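Local coordinates for E3 SUMO-protein ligase SIZ2 (Saccharomyces cerevisiae, PDB 6U75), which acts as an E3 ligase in protein sumoylation, promoting attachment of the SUMO protein Smt3 to targets that may include septins, at residues L52-G57 with I132-V137; T85-N90 with N102-T107. One frame throughout, in Å; residues are numbered along the deposited sequence.

Contact 1 (L52-G57 with I132-V137); sequences LYLFSG and ISCFIV
Phe-55 and Phe-135 meet over an antiparallel strand pair of the PINIT domain, a worked example of how alternating side chains give one pairing two different faces. The backbones are joined by two hydrogen-bonded pairs, Tyr-53 with Phe-135 and Phe-55 with Ser-133. In the first, Tyr-53 N lies 2.9 Å from Phe-135 O, and Phe-135 N returns the bond to Tyr-53 O. In the second, Phe-55 N reaches Ser-133 O at 2.9 Å, and Ser-133 N closes the pair on Phe-55 O.

The packing is dense where the two hydrogen-bonded pairs meet diagonally. Phe-135 turns an edge toward the face of Phe-55 in an offset edge-to-face stack, the centroids 5.8 Å apart and the planes at 89°. Phe-3 and Tyr-8 bring further rings to this aromatic cluster. On the reverse face, Leu-54 carries CG opposite its backbone N (chi1 179°), which swings CD1 across to the partner strand, 3.5 Å from Ile-132 CG2 and close to Cys-134 SG as well. On this buried face too, Ser-56 OG bonds to Asp-73 O, and Ile-132 CD1 packs beside Ser-56 OG at 3.4 Å. Strand 12-21 backs this apolar layer through Ala-17 on Cys-134, while helix 38-46 lies against Ile-136.

Tyr-53 marks the looser, solvent-facing side, the one partly exposed residue among those touching. Pro-103 and Val-139 also touch this side chain. From 132-137 its ring takes one methyl: Val-137 CG2 sits over one face in a CH-pi contact, the two side chains crossing at about a right angle, with CG2 offset toward the rim and 3.6 Å from CD2 of Tyr-53.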
ATOM      1  N   LEU A  52     -10.931 -11.182   7.501  1.00 25.93           N
ATOM      2  CA  LEU A  52     -10.055 -12.349   7.460  1.00 26.02           C
ATOM      3  C   LEU A  52      -9.271 -12.303   6.155  1.00 26.70           C
ATOM      4  O   LEU A  52      -9.843 -12.476   5.074  1.00 32.42           O
ATOM      5  CB  LEU A  52     -10.852 -13.645   7.579  1.00 26.98           C
ATOM      6  CG  LEU A  52     -10.010 -14.920   7.495  1.00 32.80           C
ATOM      7  CD1 LEU A  52      -8.981 -14.958   8.615  1.00 34.82           C
ATOM      8  CD2 LEU A  52     -10.889 -16.161   7.535  1.00 29.59           C
ATOM      9  N   TYR A  53      -7.964 -12.076   6.256  1.00 27.66           N
ATOM     10  CA  TYR A  53      -7.103 -11.899   5.098  1.00 26.64           C
ATOM     11  C   TYR A  53      -6.148 -13.077   4.963  1.00 26.30           C
ATOM     12  O   TYR A  53      -5.527 -13.504   5.945  1.00 26.15           O
ATOM     13  CB  TYR A  53      -6.308 -10.593   5.202  1.00 26.36           C
ATOM     14  CG  TYR A  53      -7.049  -9.357   4.732  1.00 25.15           C
ATOM     15  CD1 TYR A  53      -8.408  -9.394   4.442  1.00 27.26           C
ATOM     16  CD2 TYR A  53      -6.379  -8.152   4.562  1.00 27.72           C
ATOM     17  CE1 TYR A  53      -9.078  -8.265   4.008  1.00 36.82           C
ATOM     18  CE2 TYR A  53      -7.042  -7.020   4.129  1.00 31.28           C
ATOM     19  CZ  TYR A  53      -8.389  -7.081   3.853  1.00 28.26           C
ATOM     20  OH  TYR A  53      -9.049  -5.955   3.422  1.00 28.35           O
ATOM     21  N   LEU A  54      -6.045 -13.591   3.741  1.00 26.45           N
ATOM     22  CA  LEU A  54      -5.053 -14.590   3.375  1.00 25.12           C
ATOM     23  C   LEU A  54      -3.781 -13.894   2.909  1.00 26.42           C
ATOM     24  O   LEU A  54      -3.835 -12.905   2.174  1.00 30.55           O
ATOM     25  CB  LEU A  54      -5.597 -15.491   2.266  1.00 37.95           C
ATOM     26  CG  LEU A  54      -4.686 -16.590   1.718  1.00 40.01           C
ATOM     27  CD1 LEU A  54      -4.589 -17.754   2.688  1.00 44.43           C
ATOM     28  CD2 LEU A  54      -5.193 -17.058   0.364  1.00 42.96           C
ATOM     29  N   PHE A  55      -2.638 -14.416   3.343  1.00 27.85           N
ATOM     30  CA  PHE A  55      -1.336 -13.855   3.020  1.00 25.77           C
ATOM     31  C   PHE A  55      -0.451 -14.941   2.427  1.00 28.09           C
ATOM     32  O   PHE A  55      -0.527 -16.105   2.831  1.00 36.59           O
ATOM     33  CB  PHE A  55      -0.662 -13.260   4.262  1.00 29.74           C
ATOM     34  CG  PHE A  55      -1.365 -12.053   4.815  1.00 35.18           C
ATOM     35  CD1 PHE A  55      -2.473 -12.193   5.634  1.00 27.80           C
ATOM     36  CD2 PHE A  55      -0.913 -10.778   4.519  1.00 33.92           C
ATOM     37  CE1 PHE A  55      -3.118 -11.084   6.142  1.00 24.65           C
ATOM     38  CE2 PHE A  55      -1.555  -9.667   5.026  1.00 38.46           C
ATOM     39  CZ  PHE A  55      -2.658  -9.819   5.837  1.00 25.75           C
ATOM     40  N   SER A  56       0.389 -14.549   1.473  1.00 34.16           N
ATOM     41  CA  SER A  56       1.346 -15.445   0.844  1.00 26.53           C
ATOM     42  C   SER A  56       2.680 -14.727   0.738  1.00 25.76           C
ATOM     43  O   SER A  56       2.729 -13.553   0.363  1.00 26.61           O
ATOM     44  CB  SER A  56       0.875 -15.892  -0.545  1.00 28.74           C
ATOM     45  OG  SER A  56       1.843 -16.710  -1.180  1.00 23.86           O
ATOM     46  N   GLY A  57       3.759 -15.431   1.074  1.00 31.48           N
ATOM     47  CA  GLY A  57       5.080 -14.840   1.028  1.00 32.75           C
ATOM     48  C   GLY A  57       6.119 -15.845   0.576  1.00 28.76           C
ATOM     49  O   GLY A  57       5.908 -17.056   0.629  1.00 29.63           O
ATOM     50  N   ILE A 132       1.877 -19.732   3.299  1.00 26.07           N
ATOM     51  CA  ILE A 132       0.491 -19.286   3.254  1.00 32.69           C
ATOM     52  C   ILE A 132      -0.007 -19.172   4.687  1.00 34.83           C
ATOM     53  O   ILE A 132       0.103 -20.129   5.464  1.00 35.72           O
ATOM     54  CB  ILE A 132      -0.384 -20.265   2.450  1.00 41.76           C
ATOM     55  CG1 ILE A 132       0.115 -20.379   1.005  1.00 47.53           C
ATOM     56  CG2 ILE A 132      -1.842 -19.836   2.489  1.00 43.13           C
ATOM     57  CD1 ILE A 132      -0.082 -19.127   0.175  1.00 40.67           C
ATOM     58  N   SER A 133      -0.555 -18.008   5.030  1.00 38.27           N
ATOM     59  CA  SER A 133      -1.050 -17.735   6.370  1.00 34.94           C
ATOM     60  C   SER A 133      -2.412 -17.063   6.276  1.00 34.00           C
ATOM     61  O   SER A 133      -2.811 -16.572   5.220  1.00 35.06           O
ATOM     62  CB  SER A 133      -0.085 -16.840   7.160  1.00 36.55           C
ATOM     63  OG  SER A 133       1.246 -17.318   7.071  1.00 67.46           O
ATOM     64  N   CYS A 134      -3.122 -17.039   7.400  1.00 39.93           N
ATOM     65  CA  CYS A 134      -4.408 -16.360   7.487  1.00 32.77           C
ATOM     66  C   CYS A 134      -4.465 -15.587   8.791  1.00 34.75           C
ATOM     67  O   CYS A 134      -4.119 -16.124   9.848  1.00 33.21           O
ATOM     68  CB  CYS A 134      -5.574 -17.350   7.410  1.00 42.18           C
ATOM     69  SG  CYS A 134      -5.650 -18.287   5.873  1.00 56.10           S
ATOM     70  N   PHE A 135      -4.898 -14.332   8.717  1.00 31.36           N
ATOM     71  CA  PHE A 135      -4.958 -13.476   9.892  1.00 25.87           C
ATOM     72  C   PHE A 135      -6.269 -12.712   9.908  1.00 26.17           C
ATOM     73  O   PHE A 135      -6.761 -12.286   8.861  1.00 32.07           O
ATOM     74  CB  PHE A 135      -3.805 -12.462   9.925  1.00 28.15           C
ATOM     75  CG  PHE A 135      -2.457 -13.072  10.170  1.00 31.02           C
ATOM     76  CD1 PHE A 135      -1.778 -13.717   9.151  1.00 26.81           C
ATOM     77  CD2 PHE A 135      -1.858 -12.980  11.415  1.00 25.77           C
ATOM     78  CE1 PHE A 135      -0.533 -14.271   9.374  1.00 37.43           C
ATOM     79  CE2 PHE A 135      -0.614 -13.531  11.643  1.00 25.09           C
ATOM     80  CZ  PHE A 135       0.049 -14.178  10.623  1.00 30.35           C
ATOM     81  N   ILE A 136      -6.822 -12.525  11.093  1.00 28.32           N
ATOM     82  CA  ILE A 136      -7.816 -11.480  11.287  1.00 32.21           C
ATOM     83  C   ILE A 136      -7.073 -10.159  11.411  1.00 27.05           C
ATOM     84  O   ILE A 136      -6.046 -10.068  12.094  1.00 28.26           O
ATOM     85  CB  ILE A 136      -8.691 -11.771  12.518  1.00 27.15           C
ATOM     86  CG1 ILE A 136      -9.397 -13.117  12.334  1.00 28.11           C
ATOM     87  CG2 ILE A 136      -9.708 -10.652  12.731  1.00 24.38           C
ATOM     88  CD1 ILE A 136     -10.488 -13.397  13.341  1.00 43.83           C
ATOM     89  N   VAL A 137      -7.565  -9.134  10.723  1.00 25.77           N
ATOM     90  CA  VAL A 137      -6.863  -7.863  10.633  1.00 25.54           C
ATOM     91  C   VAL A 137      -7.870  -6.728  10.693  1.00 25.14           C
ATOM     92  O   VAL A 137      -9.009  -6.852  10.235  1.00 28.57           O
ATOM     93  CB  VAL A 137      -6.024  -7.757   9.340  1.00 30.09           C
ATOM     94  CG1 VAL A 137      -5.045  -8.917   9.235  1.00 27.07           C
ATOM     95  CG2 VAL A 137      -6.932  -7.709   8.119  1.00 28.36           C
TER

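Contact 2 (T85-N90 with N102-T107); sequences TKLEDN and NPANLT
Leu-87 and Leu-106 carry the apolar part of this contact, in which two largely irregular segments of the PINIT domain run almost antiparallel without a single hydrogen bond between them. CD1 of Leu-87 touches CD2 of Leu-106 at 3.6 Å, the two side chains crossing at about a right angle, and the same methyl also lies 3.9 Å from Ala-104 CB. With CG beside its own backbone N (chi1 -63°), Leu-87 turns both methyls toward 102-107, so that CD2 rests near the carbonyl oxygen of Asn-105. All three apolar residues are buried. Further along, toward the surface, Asn-90 offers its backbone O to CB of Asn-102 at 3.9 Å, a plain van der Waals touch.

The polar approach across the contact is looser in kind. OD2 of Asp-89 lies ahead of the Asn-105 N-H, close to the peptide plane, but at 3.5 Å from Asn-105 N it does not amount to a hydrogen bond, though it may still be favourable electrostatically.

Hydrogen bonding is instead local to 102-107. Asn-105 OD1 accepts twice from Thr-107: from OG1 at 2.6 Å, in the carbonyl plane, and from the backbone N at 3.2 Å, which stands above that plane and completes an Asx turn. Replacing Asn-105 with an alanine would probably leave the hydroxyl and amide of Thr-107 without this shared acceptor and set the turn free to shift.

The contact bridges two sheets. Leu-87 packs on Leu-80 of strand 79-82 and bonds to it through the backbone, and Leu-106 packs on Phe-82 of that strand; strand 104-105 pairs with strand 50-58, where Ala-104 bonds to Leu-54 and Leu-106 to Leu-52 through the backbone.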
ATOM      1  N   THR A  85     -16.121 -20.597  -4.335  1.00 44.08           N
ATOM      2  CA  THR A  85     -16.148 -19.296  -4.988  1.00 36.37           C
ATOM      3  C   THR A  85     -14.729 -18.847  -5.307  1.00 48.30           C
ATOM      4  O   THR A  85     -13.872 -18.798  -4.420  1.00 51.22           O
ATOM      5  CB  THR A  85     -16.839 -18.264  -4.095  1.00 43.73           C
ATOM      6  OG1 THR A  85     -18.208 -18.638  -3.893  1.00 60.50           O
ATOM      7  CG2 THR A  85     -16.779 -16.878  -4.722  1.00 34.96           C
ATOM      8  N   LYS A  86     -14.482 -18.524  -6.574  1.00 40.96           N
ATOM      9  CA  LYS A  86     -13.185 -17.995  -6.963  1.00 40.41           C
ATOM     10  C   LYS A  86     -12.983 -16.608  -6.367  1.00 43.11           C
ATOM     11  O   LYS A  86     -13.924 -15.821  -6.232  1.00 54.32           O
ATOM     12  CB  LYS A  86     -13.060 -17.930  -8.486  1.00 38.19           C
ATOM     13  CG  LYS A  86     -11.740 -17.341  -8.976  1.00 44.60           C
ATOM     14  CD  LYS A  86     -11.683 -17.250 -10.494  1.00 56.95           C
ATOM     15  CE  LYS A  86     -10.441 -16.495 -10.952  1.00 53.20           C
ATOM     16  NZ  LYS A  86     -10.414 -16.276 -12.425  1.00 52.12           N
ATOM     17  N   LEU A  87     -11.738 -16.313  -6.006  1.00 49.84           N
ATOM     18  CA  LEU A  87     -11.376 -15.011  -5.462  1.00 54.72           C
ATOM     19  C   LEU A  87     -10.916 -14.109  -6.601  1.00 58.96           C
ATOM     20  O   LEU A  87      -9.888 -14.374  -7.235  1.00 46.87           O
ATOM     21  CB  LEU A  87     -10.281 -15.148  -4.408  1.00 50.96           C
ATOM     22  CG  LEU A  87     -10.652 -15.949  -3.160  1.00 50.90           C
ATOM     23  CD1 LEU A  87      -9.453 -16.083  -2.240  1.00 50.21           C
ATOM     24  CD2 LEU A  87     -11.820 -15.304  -2.428  1.00 42.25           C
ATOM     25  N   GLU A  88     -11.676 -13.047  -6.856  1.00 54.99           N
ATOM     26  CA  GLU A  88     -11.330 -12.083  -7.892  1.00 66.70           C
ATOM     27  C   GLU A  88     -10.279 -11.079  -7.437  1.00 60.73           C
ATOM     28  O   GLU A  88      -9.889 -10.214  -8.230  1.00 68.21           O
ATOM     29  CB  GLU A  88     -12.585 -11.334  -8.351  1.00 63.75           C
ATOM     30  CG  GLU A  88     -13.664 -12.222  -8.960  1.00 59.68           C
ATOM     31  CD  GLU A  88     -13.208 -12.916 -10.232  1.00 64.63           C
ATOM     32  OE1 GLU A  88     -13.747 -13.999 -10.543  1.00 54.43           O
ATOM     33  OE2 GLU A  88     -12.312 -12.381 -10.918  1.00 61.36           O
ATOM     34  N   ASP A  89      -9.813 -11.169  -6.193  1.00 58.36           N
ATOM     35  CA  ASP A  89      -8.829 -10.221  -5.692  1.00 63.71           C
ATOM     36  C   ASP A  89      -7.601 -10.193  -6.594  1.00 64.30           C
ATOM     37  O   ASP A  89      -7.170 -11.222  -7.121  1.00 58.09           O
ATOM     38  CB  ASP A  89      -8.414 -10.586  -4.264  1.00 53.53           C
ATOM     39  CG  ASP A  89      -9.561 -10.482  -3.273  1.00 61.90           C
ATOM     40  OD1 ASP A  89     -10.452 -11.357  -3.295  1.00 56.82           O
ATOM     41  OD2 ASP A  89      -9.571  -9.527  -2.467  1.00 55.35           O
ATOM     42  N   ASN A  90      -7.042  -8.995  -6.776  1.00 67.40           N
ATOM     43  CA  ASN A  90      -5.762  -8.826  -7.463  1.00 71.02           C
ATOM     44  C   ASN A  90      -4.644  -9.150  -6.469  1.00 74.28           C
ATOM     45  O   ASN A  90      -3.925  -8.282  -5.970  1.00 77.11           O
ATOM     46  CB  ASN A  90      -5.640  -7.414  -8.020  1.00 67.19           C
ATOM     47  CG  ASN A  90      -4.356  -7.202  -8.798  1.00 71.33           C
ATOM     48  OD1 ASN A  90      -3.327  -6.834  -8.231  1.00 63.57           O
ATOM     49  ND2 ASN A  90      -4.412  -7.427 -10.106  1.00 75.35           N
ATOM     50  N   ASN A 102      -1.100  -7.969  -2.798  1.00 34.57           N
ATOM     51  CA  ASN A 102      -2.103  -7.682  -1.788  1.00 37.00           C
ATOM     52  C   ASN A 102      -2.656  -8.973  -1.206  1.00 38.81           C
ATOM     53  O   ASN A 102      -2.570 -10.037  -1.828  1.00 45.90           O
ATOM     54  CB  ASN A 102      -3.258  -6.860  -2.377  1.00 46.71           C
ATOM     55  CG  ASN A 102      -2.908  -5.398  -2.544  1.00 45.11           C
ATOM     56  OD1 ASN A 102      -1.936  -4.908  -1.970  1.00 47.96           O
ATOM     57  ND2 ASN A 102      -3.711  -4.687  -3.326  1.00 55.14           N
ATOM     58  N   PRO A 103      -3.226  -8.922  -0.008  1.00 33.03           N
ATOM     59  CA  PRO A 103      -3.888 -10.102   0.552  1.00 31.91           C
ATOM     60  C   PRO A 103      -5.248 -10.327  -0.096  1.00 29.02           C
ATOM     61  O   PRO A 103      -5.790  -9.469  -0.793  1.00 42.53           O
ATOM     62  CB  PRO A 103      -4.025  -9.760   2.039  1.00 36.53           C
ATOM     63  CG  PRO A 103      -4.073  -8.272   2.074  1.00 31.29           C
ATOM     64  CD  PRO A 103      -3.200  -7.797   0.945  1.00 36.62           C
ATOM     65  N   ALA A 104      -5.794 -11.514   0.149  1.00 29.73           N
ATOM     66  CA  ALA A 104      -7.111 -11.899  -0.344  1.00 39.79           C
ATOM     67  C   ALA A 104      -8.104 -11.866   0.808  1.00 36.54           C
ATOM     68  O   ALA A 104      -7.816 -12.374   1.897  1.00 36.94           O
ATOM     69  CB  ALA A 104      -7.075 -13.290  -0.976  1.00 42.29           C
ATOM     70  N   ASN A 105      -9.270 -11.273   0.566  1.00 33.80           N
ATOM     71  CA  ASN A 105     -10.304 -11.133   1.585  1.00 30.94           C
ATOM     72  C   ASN A 105     -11.207 -12.360   1.545  1.00 29.10           C
ATOM     73  O   ASN A 105     -11.954 -12.560   0.583  1.00 43.34           O
ATOM     74  CB  ASN A 105     -11.108  -9.854   1.361  1.00 34.09           C
ATOM     75  CG  ASN A 105     -12.167  -9.637   2.424  1.00 36.88           C
ATOM     76  OD1 ASN A 105     -12.051 -10.134   3.544  1.00 36.89           O
ATOM     77  ND2 ASN A 105     -13.209  -8.891   2.076  1.00 45.53           N
ATOM     78  N   LEU A 106     -11.140 -13.180   2.592  1.00 26.72           N
ATOM     79  CA  LEU A 106     -11.966 -14.372   2.713  1.00 26.07           C
ATOM     80  C   LEU A 106     -13.234 -14.137   3.525  1.00 37.37           C
ATOM     81  O   LEU A 106     -14.039 -15.062   3.673  1.00 46.46           O
ATOM     82  CB  LEU A 106     -11.160 -15.504   3.362  1.00 35.95           C
ATOM     83  CG  LEU A 106      -9.785 -15.812   2.765  1.00 30.28           C
ATOM     84  CD1 LEU A 106      -9.059 -16.829   3.629  1.00 26.94           C
ATOM     85  CD2 LEU A 106      -9.906 -16.313   1.334  1.00 37.35           C
ATOM     86  N   THR A 107     -13.434 -12.925   4.042  1.00 39.95           N
ATOM     87  CA  THR A 107     -14.522 -12.690   4.990  1.00 37.52           C
ATOM     88  C   THR A 107     -15.894 -13.036   4.428  1.00 41.69           C
ATOM     89  O   THR A 107     -16.636 -13.783   5.090  1.00 36.81           O
ATOM     90  CB  THR A 107     -14.482 -11.232   5.460  1.00 41.45           C
ATOM     91  OG1 THR A 107     -13.142 -10.878   5.824  1.00 47.86           O
ATOM     92  CG2 THR A 107     -15.396 -11.033   6.662  1.00 44.44           C
TER

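In the fold
Both contacts belong to the PINIT domain, well away from the zinc site of the SP-RING, and their centres lie about 11 Å apart. Contact 1 is core: two long strands of one sheet, their backbones hydrogen-bonded and nearly every touching residue buried. Contact 2 is partly buried and reaches the surface, joining that sheet to the one containing strand 85-86 by van der Waals and weak polar contacts, with no hydrogen bond between the two segments. Strand 50-58 is the shared element, for it has strand 130-139 on one edge and strand 104-105 on the other. There Thr-107 OG1 accepts from Leu-52 N, and Pro-103 packs on Tyr-53, so the partly exposed Tyr-53 ring adjoins contact 2.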